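Local atomic coordinates of succinoglycan biosynthesis protein (Bacillus cereus ATCC 14579, PDB entry 3B55), a protein that binds a calcium ion and belongs to the erythromycin esterase-like family, which suggests a hydrolase-like activity on a substrate not yet established. Residues K69-S74 and Q382-L387; N179-I184 and K204-V209; L237-K242 and W254-A259; T266-T271 and L281-A286; T294-G299 and A329-K334. The protein carries 1 engineered substitution. All coordinates share one frame; numbering follows the deposited sequence.

Contact 1: K69-S74 and Q382-L387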
# COMPACT_ATOMS: atom_id res chain seq x y z
N LYS A 69 14.96 14.58 3.22
CA LYS A 69 16.21 13.83 3.10
C LYS A 69 16.64 13.26 4.45
O LYS A 69 16.76 12.04 4.61
CB LYS A 69 17.32 14.72 2.53
CG LYS A 69 18.61 13.99 2.21
CD LYS A 69 19.70 14.96 1.75
CE LYS A 69 20.96 14.23 1.30
NZ LYS A 69 22.03 14.23 2.33
N ASN A 70 16.87 14.14 5.42
CA ASN A 70 17.30 13.70 6.74
C ASN A 70 16.22 13.06 7.61
O ASN A 70 16.53 12.34 8.55
CB ASN A 70 17.96 14.85 7.50
CG ASN A 70 19.29 15.25 6.89
OD1 ASN A 70 20.03 14.41 6.39
ND2 ASN A 70 19.60 16.54 6.95
N MSE A 71 14.95 13.31 7.31
CA MSE A 71 13.89 12.70 8.11
C MSE A 71 13.86 11.21 7.81
O MSE A 71 13.78 10.38 8.72
CB MSE A 71 12.54 13.31 7.76
CG MSE A 71 12.27 14.61 8.46
SE MSE A 71 10.56 15.29 7.92
CE MSE A 71 10.90 17.19 8.15
N VAL A 72 13.92 10.88 6.53
CA VAL A 72 13.90 9.49 6.08
C VAL A 72 15.23 8.82 6.43
O VAL A 72 15.26 7.65 6.82
CB VAL A 72 13.67 9.40 4.57
CG1 VAL A 72 13.76 7.97 4.09
CG2 VAL A 72 12.30 9.98 4.25
N GLY A 73 16.33 9.56 6.28
CA GLY A 73 17.64 9.02 6.60
C GLY A 73 18.07 7.84 5.75
O GLY A 73 17.99 7.89 4.52
N SER A 74 18.53 6.78 6.41
CA SER A 74 18.98 5.58 5.71
C SER A 74 17.95 4.44 5.72
O SER A 74 18.30 3.29 5.49
CB SER A 74 20.30 5.09 6.33
OG SER A 74 20.14 4.83 7.71
N GLN A 382 -0.55 23.33 2.76
CA GLN A 382 0.02 21.99 2.87
C GLN A 382 1.36 22.09 3.60
O GLN A 382 2.07 23.09 3.48
CB GLN A 382 0.32 21.38 1.48
CG GLN A 382 -0.81 21.42 0.47
CD GLN A 382 -0.92 22.76 -0.20
OE1 GLN A 382 0.08 23.47 -0.37
NE2 GLN A 382 -2.13 23.11 -0.61
N PHE A 383 1.69 21.06 4.37
CA PHE A 383 2.94 21.03 5.11
C PHE A 383 3.19 19.66 5.69
O PHE A 383 2.27 18.84 5.76
CB PHE A 383 2.92 22.05 6.25
CG PHE A 383 1.89 21.75 7.31
CD1 PHE A 383 0.57 22.16 7.16
CD2 PHE A 383 2.24 21.04 8.45
CE1 PHE A 383 -0.39 21.88 8.14
CE2 PHE A 383 1.30 20.75 9.44
CZ PHE A 383 -0.02 21.17 9.28
N PHE A 384 4.43 19.39 6.07
CA PHE A 384 4.73 18.12 6.70
C PHE A 384 5.56 18.39 7.94
O PHE A 384 6.06 19.51 8.14
CB PHE A 384 5.43 17.14 5.75
CG PHE A 384 6.77 17.59 5.25
CD1 PHE A 384 6.88 18.59 4.28
CD2 PHE A 384 7.93 16.93 5.67
CE1 PHE A 384 8.11 18.92 3.73
CE2 PHE A 384 9.17 17.26 5.12
CZ PHE A 384 9.26 18.25 4.15
N ILE A 385 5.69 17.39 8.79
CA ILE A 385 6.43 17.57 10.03
C ILE A 385 6.92 16.25 10.58
O ILE A 385 6.29 15.21 10.37
CB ILE A 385 5.52 18.25 11.08
CG1 ILE A 385 6.24 18.36 12.42
CG2 ILE A 385 4.22 17.48 11.21
CD1 ILE A 385 5.65 19.43 13.33
N ASP A 386 8.04 16.30 11.29
CA ASP A 386 8.61 15.10 11.90
C ASP A 386 8.01 14.95 13.29
O ASP A 386 8.38 15.69 14.21
CB ASP A 386 10.13 15.23 12.01
CG ASP A 386 10.80 13.89 12.30
OD1 ASP A 386 10.19 13.07 13.01
OD2 ASP A 386 11.94 13.68 11.83
N LEU A 387 7.10 14.01 13.45
CA LEU A 387 6.45 13.76 14.73
C LEU A 387 7.44 13.24 15.78
O LEU A 387 7.23 13.39 16.98
CB LEU A 387 5.30 12.75 14.56
CG LEU A 387 4.22 13.11 13.53
CD1 LEU A 387 3.21 11.99 13.43
CD2 LEU A 387 3.54 14.41 13.92
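Met71, present as selenomethionine, lays the outer end of its side chain against the rim of the Phe384 ring and its inner part against Asp386. Met71 CE approaches the ring corner obliquely, 3.5 Å from Phe384 CE2. Met71 SE stands 4.9 Å from the Phe384 ring centroid and 80° off the ring normal, which makes this an edge-on Met-aromatic contact. Length is what the residue supplies. The CA atoms of Met71 and Asp386 come no nearer than 6.9 Å, and the distance is crossed by a chain that leaves with CG beside the backbone N (chi1 -82°) and runs on extended (chi2 179°).

Asp386 passes the selenomethionine in the opposite direction, and its OD2 lies 3.5 Å from Met71 CG. This is packing against an aliphatic carbon; the charge of the carboxylate is met by Arg388, whose NH2 forms a salt bridge with OD2. The same NH2 also donates to the backbone O of Met71, so one guanidinium nitrogen ties the last turn of helix 68-72 to the end of strand 382-386. Around the other parts of Phe384 gather Leu53 and Val431, from the strands flanking its own. The whole is a short helix packed near the edge of the mixed beta sheet of an alpha/beta fold, in which strand 382-386 runs antiparallel to both neighbours.

Contact 2: N179-I184 and K204-V209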
# COMPACT_ATOMS: atom_id res chain seq x y z
N ASN A 179 -2.02 -14.70 -15.31
CA ASN A 179 -0.65 -14.30 -15.62
C ASN A 179 0.35 -14.80 -14.58
O ASN A 179 1.50 -15.10 -14.91
CB ASN A 179 -0.53 -12.77 -15.76
CG ASN A 179 -1.20 -12.01 -14.62
OD1 ASN A 179 -1.81 -12.60 -13.72
ND2 ASN A 179 -1.07 -10.69 -14.65
N VAL A 180 -0.08 -14.91 -13.33
CA VAL A 180 0.81 -15.40 -12.28
C VAL A 180 1.13 -16.87 -12.55
O VAL A 180 2.27 -17.29 -12.43
CB VAL A 180 0.15 -15.27 -10.89
CG1 VAL A 180 0.92 -16.09 -9.86
CG2 VAL A 180 0.11 -13.81 -10.47
N TYR A 181 0.10 -17.64 -12.91
CA TYR A 181 0.25 -19.05 -13.20
C TYR A 181 1.12 -19.28 -14.43
O TYR A 181 1.94 -20.20 -14.45
CB TYR A 181 -1.12 -19.70 -13.42
CG TYR A 181 -1.95 -19.77 -12.16
CD1 TYR A 181 -1.67 -20.72 -11.17
CD2 TYR A 181 -3.00 -18.88 -11.93
CE1 TYR A 181 -2.42 -20.78 -9.99
CE2 TYR A 181 -3.75 -18.93 -10.76
CZ TYR A 181 -3.45 -19.88 -9.80
OH TYR A 181 -4.20 -19.94 -8.64
N ASN A 182 0.95 -18.44 -15.46
CA ASN A 182 1.75 -18.57 -16.67
C ASN A 182 3.22 -18.27 -16.43
O ASN A 182 4.08 -18.75 -17.17
CB ASN A 182 1.22 -17.66 -17.79
CG ASN A 182 -0.13 -18.11 -18.31
OD1 ASN A 182 -0.41 -19.31 -18.40
ND2 ASN A 182 -0.97 -17.15 -18.67
N ASN A 183 3.53 -17.46 -15.42
CA ASN A 183 4.93 -17.17 -15.12
C ASN A 183 5.61 -18.43 -14.61
O ASN A 183 6.75 -18.74 -14.97
CB ASN A 183 5.06 -16.07 -14.05
CG ASN A 183 4.82 -14.68 -14.61
OD1 ASN A 183 5.05 -14.43 -15.80
ND2 ASN A 183 4.37 -13.77 -13.76
N ILE A 184 4.90 -19.16 -13.75
CA ILE A 184 5.42 -20.41 -13.19
C ILE A 184 5.50 -21.46 -14.29
O ILE A 184 6.50 -22.16 -14.42
CB ILE A 184 4.51 -20.92 -12.05
CG1 ILE A 184 4.48 -19.89 -10.92
CG2 ILE A 184 5.01 -22.28 -11.55
CD1 ILE A 184 3.46 -20.21 -9.84
N LYS A 204 -3.98 -25.86 -13.23
CA LYS A 204 -5.12 -25.82 -14.14
C LYS A 204 -6.42 -25.82 -13.34
O LYS A 204 -7.42 -25.24 -13.76
CB LYS A 204 -5.06 -27.01 -15.10
CG LYS A 204 -5.85 -26.85 -16.38
CD LYS A 204 -5.40 -27.90 -17.39
CE LYS A 204 -6.36 -27.99 -18.55
NZ LYS A 204 -7.69 -28.39 -18.05
N GLY A 205 -6.40 -26.48 -12.19
CA GLY A 205 -7.58 -26.54 -11.35
C GLY A 205 -7.66 -25.31 -10.46
O GLY A 205 -8.74 -24.88 -10.08
N LEU A 206 -6.51 -24.73 -10.14
CA LEU A 206 -6.45 -23.55 -9.29
C LEU A 206 -6.88 -22.26 -9.99
O LEU A 206 -7.49 -21.39 -9.38
CB LEU A 206 -5.03 -23.37 -8.75
CG LEU A 206 -4.65 -24.18 -7.52
CD1 LEU A 206 -3.13 -24.18 -7.37
CD2 LEU A 206 -5.33 -23.60 -6.28
N ILE A 207 -6.58 -22.16 -11.28
CA ILE A 207 -6.91 -20.97 -12.05
C ILE A 207 -8.36 -20.50 -11.94
O ILE A 207 -8.60 -19.36 -11.54
CB ILE A 207 -6.53 -21.18 -13.54
CG1 ILE A 207 -5.01 -21.25 -13.68
CG2 ILE A 207 -7.10 -20.05 -14.40
CD1 ILE A 207 -4.53 -21.60 -15.07
N PRO A 208 -9.33 -21.36 -12.27
CA PRO A 208 -10.74 -20.96 -12.18
C PRO A 208 -11.28 -20.59 -10.79
O PRO A 208 -12.26 -19.85 -10.70
CB PRO A 208 -11.48 -22.15 -12.78
CG PRO A 208 -10.59 -23.30 -12.41
CD PRO A 208 -9.22 -22.75 -12.73
N VAL A 209 -10.66 -21.08 -9.72
CA VAL A 209 -11.16 -20.75 -8.38
C VAL A 209 -10.44 -19.59 -7.69
O VAL A 209 -10.87 -19.15 -6.62
CB VAL A 209 -11.11 -21.98 -7.45
CG1 VAL A 209 -12.03 -23.07 -7.98
CG2 VAL A 209 -9.68 -22.49 -7.31
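Tyr181 turns one face of its ring to Ile207, and this is where the contact is tight. Ile207 CG1 sits 3.8 Å from the centroid of the Tyr181 ring, only 22° off the normal, a CH-pi contact displaced toward the CD2 side, where the separation from CD2 falls to 3.6 Å. The ring can lie there because CG stands beside the backbone N, anti to the carbonyl carbon (chi1 -69°), which carries it across to the neighbouring helix. At its far end Tyr181 OH passes 3.5 Å from Leu206 CB, the two side chains crossing at about a right angle. That hydroxyl is hydrogen-bonded to Thr210 OG1, just beyond the segment, and Thr210 OG1 is also hydrogen-bonded to the backbone O of Leu206.

Helices 178-192 and 197-206 follow one another through a short turn and run back roughly antiparallel, forming a helical hairpin. Leu206 reaches past it to Tyr227 and Ile234 of helix 221-240, and Tyr181 also touches Ile262 of helix 250-268.

On the looser side the packing thins out. Ile207 is partly exposed, Asn182 brings its amide closer without making contact, and Lys204 and Pro208, whose CB atoms point away from the partner helix, lie at the protein surface.

Contact 3: L237-K242 and W254-A259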
# COMPACT_ATOMS: atom_id res chain seq x y z
N LEU A 237 7.31 -28.14 -4.80
CA LEU A 237 7.94 -28.69 -5.99
C LEU A 237 9.08 -27.81 -6.48
O LEU A 237 10.14 -28.30 -6.86
CB LEU A 237 6.92 -28.89 -7.11
CG LEU A 237 7.51 -29.44 -8.41
CD1 LEU A 237 6.44 -30.15 -9.20
CD2 LEU A 237 8.13 -28.32 -9.22
N LEU A 238 8.86 -26.50 -6.50
CA LEU A 238 9.90 -25.59 -6.96
C LEU A 238 11.10 -25.59 -6.01
O LEU A 238 12.24 -25.48 -6.45
CB LEU A 238 9.33 -24.17 -7.08
CG LEU A 238 8.29 -23.96 -8.18
CD1 LEU A 238 7.61 -22.62 -8.00
CD2 LEU A 238 8.96 -24.03 -9.55
N GLU A 239 10.83 -25.74 -4.72
CA GLU A 239 11.88 -25.73 -3.70
C GLU A 239 12.82 -26.95 -3.74
O GLU A 239 14.02 -26.79 -3.56
CB GLU A 239 11.26 -25.61 -2.31
CG GLU A 239 12.26 -25.51 -1.15
CD GLU A 239 13.21 -24.33 -1.28
OE1 GLU A 239 12.87 -23.36 -1.98
OE2 GLU A 239 14.30 -24.37 -0.66
N GLU A 240 12.28 -28.15 -3.96
CA GLU A 240 13.14 -29.33 -4.00
C GLU A 240 13.85 -29.53 -5.33
O GLU A 240 14.84 -30.26 -5.40
CB GLU A 240 12.38 -30.61 -3.63
CG GLU A 240 10.87 -30.53 -3.75
CD GLU A 240 10.18 -30.75 -2.42
OE1 GLU A 240 10.40 -29.93 -1.49
OE2 GLU A 240 9.43 -31.74 -2.29
N ASN A 241 13.35 -28.90 -6.39
CA ASN A 241 13.97 -29.00 -7.71
C ASN A 241 14.75 -27.72 -7.98
O ASN A 241 15.07 -27.38 -9.12
CB ASN A 241 12.90 -29.20 -8.78
CG ASN A 241 12.21 -30.54 -8.66
OD1 ASN A 241 11.07 -30.63 -8.20
ND2 ASN A 241 12.91 -31.60 -9.05
N LYS A 242 15.04 -27.02 -6.89
CA LYS A 242 15.77 -25.77 -6.91
C LYS A 242 17.02 -25.85 -7.80
O LYS A 242 17.17 -25.07 -8.75
CB LYS A 242 16.15 -25.41 -5.47
CG LYS A 242 16.66 -24.01 -5.22
CD LYS A 242 16.77 -23.73 -3.73
CE LYS A 242 17.48 -22.41 -3.46
NZ LYS A 242 16.80 -21.27 -4.14
N TRP A 254 11.81 -14.74 -8.23
CA TRP A 254 10.53 -14.23 -8.68
C TRP A 254 9.49 -15.35 -8.75
O TRP A 254 8.38 -15.21 -8.24
CB TRP A 254 10.63 -13.59 -10.07
CG TRP A 254 10.96 -12.13 -10.07
CD1 TRP A 254 12.19 -11.56 -10.31
CD2 TRP A 254 10.06 -11.05 -9.83
NE1 TRP A 254 12.09 -10.19 -10.23
CE2 TRP A 254 10.80 -9.85 -9.94
CE3 TRP A 254 8.69 -10.97 -9.53
CZ2 TRP A 254 10.21 -8.59 -9.76
CZ3 TRP A 254 8.11 -9.72 -9.36
CH2 TRP A 254 8.87 -8.55 -9.47
N ILE A 255 9.86 -16.44 -9.41
CA ILE A 255 8.96 -17.58 -9.57
C ILE A 255 8.45 -18.07 -8.23
O ILE A 255 7.25 -18.26 -8.04
CB ILE A 255 9.67 -18.73 -10.32
CG1 ILE A 255 10.17 -18.22 -11.68
CG2 ILE A 255 8.73 -19.91 -10.48
CD1 ILE A 255 9.10 -17.57 -12.54
N LYS A 256 9.37 -18.27 -7.30
CA LYS A 256 9.05 -18.74 -5.96
C LYS A 256 8.01 -17.83 -5.28
O LYS A 256 7.09 -18.31 -4.62
CB LYS A 256 10.33 -18.79 -5.13
CG LYS A 256 10.18 -19.43 -3.78
CD LYS A 256 11.53 -19.72 -3.16
CE LYS A 256 11.36 -20.35 -1.80
NZ LYS A 256 10.41 -21.49 -1.90
N GLN A 257 8.16 -16.52 -5.46
CA GLN A 257 7.25 -15.56 -4.86
C GLN A 257 5.88 -15.64 -5.52
O GLN A 257 4.85 -15.54 -4.84
CB GLN A 257 7.81 -14.14 -4.99
CG GLN A 257 6.92 -13.10 -4.34
CD GLN A 257 6.68 -13.34 -2.86
OE1 GLN A 257 5.88 -12.65 -2.23
NE2 GLN A 257 7.38 -14.33 -2.30
N ASN A 258 5.86 -15.81 -6.84
CA ASN A 258 4.61 -15.94 -7.58
C ASN A 258 3.83 -17.13 -7.02
O ASN A 258 2.61 -17.07 -6.90
CB ASN A 258 4.90 -16.17 -9.07
CG ASN A 258 5.29 -14.89 -9.80
OD1 ASN A 258 4.43 -14.20 -10.34
ND2 ASN A 258 6.58 -14.57 -9.79
N ALA A 259 4.54 -18.20 -6.68
CA ALA A 259 3.89 -19.39 -6.12
C ALA A 259 3.42 -19.05 -4.71
O ALA A 259 2.36 -19.50 -4.26
CB ALA A 259 4.87 -20.56 -6.08
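Lys256 reaches across to Glu239, and the two join in a salt bridge that is also a hydrogen bond, NZ to OE1 at 3.1 Å. The ammonium comes from above the carboxylate, 39° out of its plane. Both chains leave with CG anti to the backbone N, and each then bends: Glu239 at chi2 (58°) and Lys256 at its last torsion (50°). The same oxygen, Glu239 OE1, also lies 3.4 Å from Lys256 CE. A second lysine, Lys242, keeps its NZ 6.8 Å from Lys256 NZ and donates instead to the backbone O of Gly247.

Among the buried polar groups, Asn258 OD1 receives weak hydrogen bonds from Trp116 NE1 and Asn183 ND2. The O of Trp254 accepts the ordinary helical bond from Asn258 N at 2.9 Å.

Beneath the ion pair the contact is apolar. Leu238 CD1 is set between two side chains of the other helix, 3.8 Å from Ile255 CG2 and 3.9 Å from Ala259 CB, and Ile188 of helix 178-192 closes in on the same leucine. Consecutive helices 221-240 and 250-268, running largely opposite ways with a charged pair at the rim and aliphatic packing within, form a helical hairpin in the all-helical part of the chain.

Contact 4: T266-T271 and L281-A286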
# COMPACT_ATOMS: atom_id res chain seq x y z
N THR A 266 -5.00 -18.77 -1.20
CA THR A 266 -5.76 -19.94 -0.76
C THR A 266 -5.87 -20.08 0.75
O THR A 266 -6.94 -20.40 1.28
CB THR A 266 -5.15 -21.25 -1.33
OG1 THR A 266 -3.80 -21.39 -0.90
CG2 THR A 266 -5.19 -21.24 -2.85
N THR A 267 -4.77 -19.84 1.46
CA THR A 267 -4.76 -19.95 2.92
C THR A 267 -5.66 -18.91 3.58
O THR A 267 -6.43 -19.23 4.48
CB THR A 267 -3.32 -19.82 3.47
OG1 THR A 267 -2.56 -20.98 3.11
CG2 THR A 267 -3.34 -19.68 4.98
N MSE A 268 -5.55 -17.66 3.12
CA MSE A 268 -6.37 -16.59 3.68
C MSE A 268 -7.87 -16.87 3.55
O MSE A 268 -8.64 -16.59 4.46
CB MSE A 268 -6.07 -15.26 2.97
CG MSE A 268 -7.19 -14.24 3.11
SE MSE A 268 -6.88 -12.52 2.26
CE MSE A 268 -7.22 -13.00 0.41
N LEU A 269 -8.27 -17.43 2.41
CA LEU A 269 -9.68 -17.71 2.17
C LEU A 269 -10.15 -19.09 2.60
O LEU A 269 -11.31 -19.44 2.38
CB LEU A 269 -9.99 -17.47 0.69
CG LEU A 269 -10.04 -15.97 0.40
CD1 LEU A 269 -10.02 -15.72 -1.09
CD2 LEU A 269 -11.29 -15.39 1.04
N ALA A 270 -9.26 -19.86 3.21
CA ALA A 270 -9.58 -21.19 3.69
C ALA A 270 -9.76 -21.10 5.20
O ALA A 270 -9.84 -22.11 5.90
CB ALA A 270 -8.46 -22.16 3.37
N THR A 271 -9.82 -19.87 5.70
CA THR A 271 -9.99 -19.62 7.12
C THR A 271 -11.30 -20.19 7.64
O THR A 271 -12.36 -19.97 7.06
CB THR A 271 -9.94 -18.12 7.41
OG1 THR A 271 -8.63 -17.63 7.13
CG2 THR A 271 -10.29 -17.84 8.87
N LEU A 281 -6.22 -10.93 9.48
CA LEU A 281 -4.88 -11.09 10.02
C LEU A 281 -4.01 -11.63 8.90
O LEU A 281 -2.93 -11.10 8.64
CB LEU A 281 -4.88 -12.08 11.19
CG LEU A 281 -3.50 -12.38 11.79
CD1 LEU A 281 -2.94 -11.12 12.45
CD2 LEU A 281 -3.61 -13.51 12.80
N LYS A 282 -4.50 -12.67 8.23
CA LYS A 282 -3.76 -13.28 7.14
C LYS A 282 -3.64 -12.32 5.97
O LYS A 282 -2.64 -12.33 5.26
CB LYS A 282 -4.45 -14.56 6.66
CG LYS A 282 -4.46 -15.70 7.68
CD LYS A 282 -4.91 -17.00 7.01
CE LYS A 282 -5.20 -18.11 8.02
NZ LYS A 282 -6.53 -17.95 8.66
N HIS A 283 -4.66 -11.48 5.76
CA HIS A 283 -4.61 -10.54 4.65
C HIS A 283 -3.40 -9.63 4.76
O HIS A 283 -2.58 -9.57 3.85
CB HIS A 283 -5.87 -9.68 4.57
CG HIS A 283 -5.86 -8.71 3.42
ND1 HIS A 283 -6.21 -7.39 3.55
CD2 HIS A 283 -5.52 -8.88 2.12
CE1 HIS A 283 -6.09 -6.78 2.39
NE2 HIS A 283 -5.66 -7.66 1.50
N ASP A 284 -3.26 -8.94 5.89
CA ASP A 284 -2.13 -8.03 6.04
C ASP A 284 -0.80 -8.71 6.32
O ASP A 284 0.25 -8.10 6.16
CB ASP A 284 -2.44 -6.95 7.07
CG ASP A 284 -3.05 -5.71 6.44
OD1 ASP A 284 -3.81 -5.85 5.45
OD2 ASP A 284 -2.78 -4.58 6.92
N ILE A 285 -0.83 -9.96 6.75
CA ILE A 285 0.41 -10.67 6.97
C ILE A 285 0.99 -10.84 5.56
O ILE A 285 2.16 -10.57 5.32
CB ILE A 285 0.17 -12.05 7.63
CG1 ILE A 285 0.07 -11.87 9.15
CG2 ILE A 285 1.29 -13.02 7.26
CD1 ILE A 285 -0.07 -13.16 9.93
N ALA A 286 0.14 -11.24 4.62
CA ALA A 286 0.54 -11.43 3.23
C ALA A 286 1.06 -10.13 2.59
O ALA A 286 2.11 -10.14 1.94
CB ALA A 286 -0.64 -11.97 2.41
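Lys282 and Thr271 meet tip to tip, with NZ donating to Thr271 OG1 at 2.6 Å. The lysine sets out with CG beside the backbone N (chi1 -66°), and its otherwise extended chain bends at the last torsion (79°) to bring NZ to the hydroxyl. Lys282 CD lies 3.7 Å from Thr267 CG2, crossing at about a right angle, and equally 3.7 Å from Met268 CA. Next to it, Met268, a selenomethionine, runs side by side with His283. Met268 SE is 3.8 Å from His283 CB and 4.8 Å from the imidazole centroid, an oblique approach.

The second shell fixes these groups. Thr271 OG1 donates to Met268 O at 2.9 Å from above the carbonyl plane, which holds the chain as it leaves helix 250-268. Asp278 offers Lys282 a long, weak ion pair. His283 is gripped at both nitrogens, ND1 by Tyr320 OH and NE2 by Asp172 OD1. Its side chain is about 7 Å from the bound calcium ion, near the metal site without being one of its annotated ligands.

The Thr271 hydroxyl thus accepts from the ammonium and donates to a backbone carbonyl, and the nearby positive charge probably polarises it and strengthens that donation.

Contact 5: T294-G299 and A329-K334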
# COMPACT_ATOMS: atom_id res chain seq x y z
N THR A 294 10.00 -7.62 -1.45
CA THR A 294 10.49 -6.61 -2.40
C THR A 294 11.76 -5.93 -1.90
O THR A 294 12.76 -5.86 -2.62
CB THR A 294 9.42 -5.53 -2.64
OG1 THR A 294 8.22 -6.16 -3.13
CG2 THR A 294 9.90 -4.52 -3.68
N GLU A 295 11.72 -5.40 -0.69
CA GLU A 295 12.86 -4.72 -0.09
C GLU A 295 14.05 -5.69 0.01
O GLU A 295 15.18 -5.34 -0.33
CB GLU A 295 12.46 -4.20 1.30
CG GLU A 295 13.50 -3.33 2.03
CD GLU A 295 14.70 -4.12 2.53
OE1 GLU A 295 14.49 -5.20 3.11
OE2 GLU A 295 15.85 -3.65 2.35
N GLU A 296 13.79 -6.91 0.47
CA GLU A 296 14.86 -7.88 0.64
C GLU A 296 15.49 -8.35 -0.67
O GLU A 296 16.69 -8.63 -0.71
CB GLU A 296 14.37 -9.09 1.45
CG GLU A 296 13.87 -8.73 2.84
CD GLU A 296 13.82 -9.92 3.79
OE1 GLU A 296 13.14 -10.92 3.46
OE2 GLU A 296 14.46 -9.86 4.86
N HIS A 297 14.70 -8.45 -1.74
CA HIS A 297 15.23 -8.91 -3.01
C HIS A 297 15.50 -7.82 -4.04
O HIS A 297 16.37 -7.99 -4.89
CB HIS A 297 14.32 -9.95 -3.64
CG HIS A 297 14.20 -11.21 -2.85
ND1 HIS A 297 13.51 -11.28 -1.65
CD2 HIS A 297 14.71 -12.45 -3.05
CE1 HIS A 297 13.61 -12.50 -1.16
NE2 HIS A 297 14.33 -13.23 -1.99
N LEU A 298 14.78 -6.70 -3.98
CA LEU A 298 14.97 -5.64 -4.96
C LEU A 298 15.53 -4.32 -4.43
O LEU A 298 15.87 -3.44 -5.22
CB LEU A 298 13.66 -5.38 -5.72
CG LEU A 298 13.02 -6.62 -6.35
CD1 LEU A 298 11.78 -6.21 -7.13
CD2 LEU A 298 14.01 -7.33 -7.28
N GLY A 299 15.61 -4.17 -3.11
CA GLY A 299 16.18 -2.94 -2.57
C GLY A 299 15.29 -1.94 -1.84
O GLY A 299 14.24 -2.29 -1.31
N ALA A 329 7.15 -2.53 10.99
CA ALA A 329 7.89 -1.85 12.05
C ALA A 329 8.57 -2.88 12.95
O ALA A 329 9.72 -2.72 13.35
CB ALA A 329 6.95 -0.99 12.88
N GLU A 330 7.83 -3.95 13.26
CA GLU A 330 8.30 -5.03 14.10
C GLU A 330 9.52 -5.75 13.52
O GLU A 330 10.42 -6.17 14.26
CB GLU A 330 7.14 -6.02 14.33
CG GLU A 330 7.50 -7.30 15.07
CD GLU A 330 6.26 -8.06 15.51
OE1 GLU A 330 5.26 -8.07 14.76
OE2 GLU A 330 6.29 -8.65 16.61
N TYR A 331 9.58 -5.89 12.21
CA TYR A 331 10.71 -6.56 11.60
C TYR A 331 11.85 -5.60 11.26
O TYR A 331 13.02 -5.91 11.47
CB TYR A 331 10.27 -7.32 10.34
CG TYR A 331 11.40 -7.99 9.60
CD1 TYR A 331 12.16 -7.30 8.67
CD2 TYR A 331 11.72 -9.33 9.85
CE1 TYR A 331 13.21 -7.90 7.99
CE2 TYR A 331 12.77 -9.95 9.18
CZ TYR A 331 13.52 -9.23 8.25
OH TYR A 331 14.57 -9.83 7.59
N TYR A 332 11.52 -4.42 10.75
CA TYR A 332 12.56 -3.46 10.37
C TYR A 332 13.05 -2.52 11.46
O TYR A 332 14.20 -2.09 11.44
CB TYR A 332 12.12 -2.65 9.15
CG TYR A 332 12.11 -3.44 7.87
CD1 TYR A 332 10.93 -4.03 7.39
CD2 TYR A 332 13.28 -3.63 7.14
CE1 TYR A 332 10.93 -4.78 6.22
CE2 TYR A 332 13.29 -4.38 5.97
CZ TYR A 332 12.12 -4.95 5.52
OH TYR A 332 12.15 -5.72 4.38
N GLY A 333 12.18 -2.18 12.40
CA GLY A 333 12.62 -1.26 13.44
C GLY A 333 12.88 0.10 12.82
O GLY A 333 12.03 0.63 12.11
N LYS A 334 14.06 0.66 13.05
CA LYS A 334 14.37 1.97 12.51
C LYS A 334 14.60 1.94 11.00
O LYS A 334 14.81 2.98 10.39
CB LYS A 334 15.60 2.57 13.20
CG LYS A 334 16.89 1.83 12.90
CD LYS A 334 18.04 2.34 13.75
CE LYS A 334 19.33 1.60 13.43
NZ LYS A 334 20.43 1.98 14.34
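Glu295 and Tyr332 form the stronger of two hydroxyl-to-carboxylate bonds. Tyr332 OH donates to Glu295 OE1 at 2.7 Å, on the anti side and 22° out of the carboxylate plane. OE1 lies at the edge of the Tyr332 ring, near its plane, and the carboxylate stands almost perpendicular to the ring (87°). Next door Tyr331 OH is also 2.7 Å from Glu296 OE2, but this bond is weak. Two adjacent tyrosines are thus matched to two adjacent glutamates, and Tyr331 gets there with its ring anti to the backbone N (chi1 177°).

Helix 278-298 leads into strand 301-306; helix 324-332 comes later, in the beta-alpha-beta crossover from that strand to the parallel strand 336-344, with strand 77-82 between the two in the sheet.

Van der Waals contacts add to the bond at the Tyr332 hydroxyl: Tyr332 OH is 3.4 Å from Glu295 CB and 3.8 Å from Glu296 CG. Ring meets ring within the tyrosine pair, where Tyr331 CD1 sits 3.6 Å above the centre of the Tyr332 ring.

Basic partners come from outside the two segments. Lys292 makes a cation-pi contact with Tyr331, and Arg335 forms a long, weak ion pair with Glu295 OE2.

Overall arrangement
Contacts 2 to 5 follow one another along the chain, and contact 1 brackets them all by joining residues more than 300 positions apart. Contacts 2 and 3, their centres 14 Å apart, touch directly: Ile184 CD1 packs 3.8 Å from Ala259 CA. Helix 250-268 serves contacts 3 and 4, and helix 278-298 serves contacts 4 and 5, whose centres are 21 Å apart. Trp254 and Leu298 connect contact 3 to contact 5. Contact 1 lies across the chain's centre from contacts 2 and 4, with contact 5 closest to it, about 6 Å between nearest atoms. Contact 4 alone approaches the calcium site of His85 and Glu113.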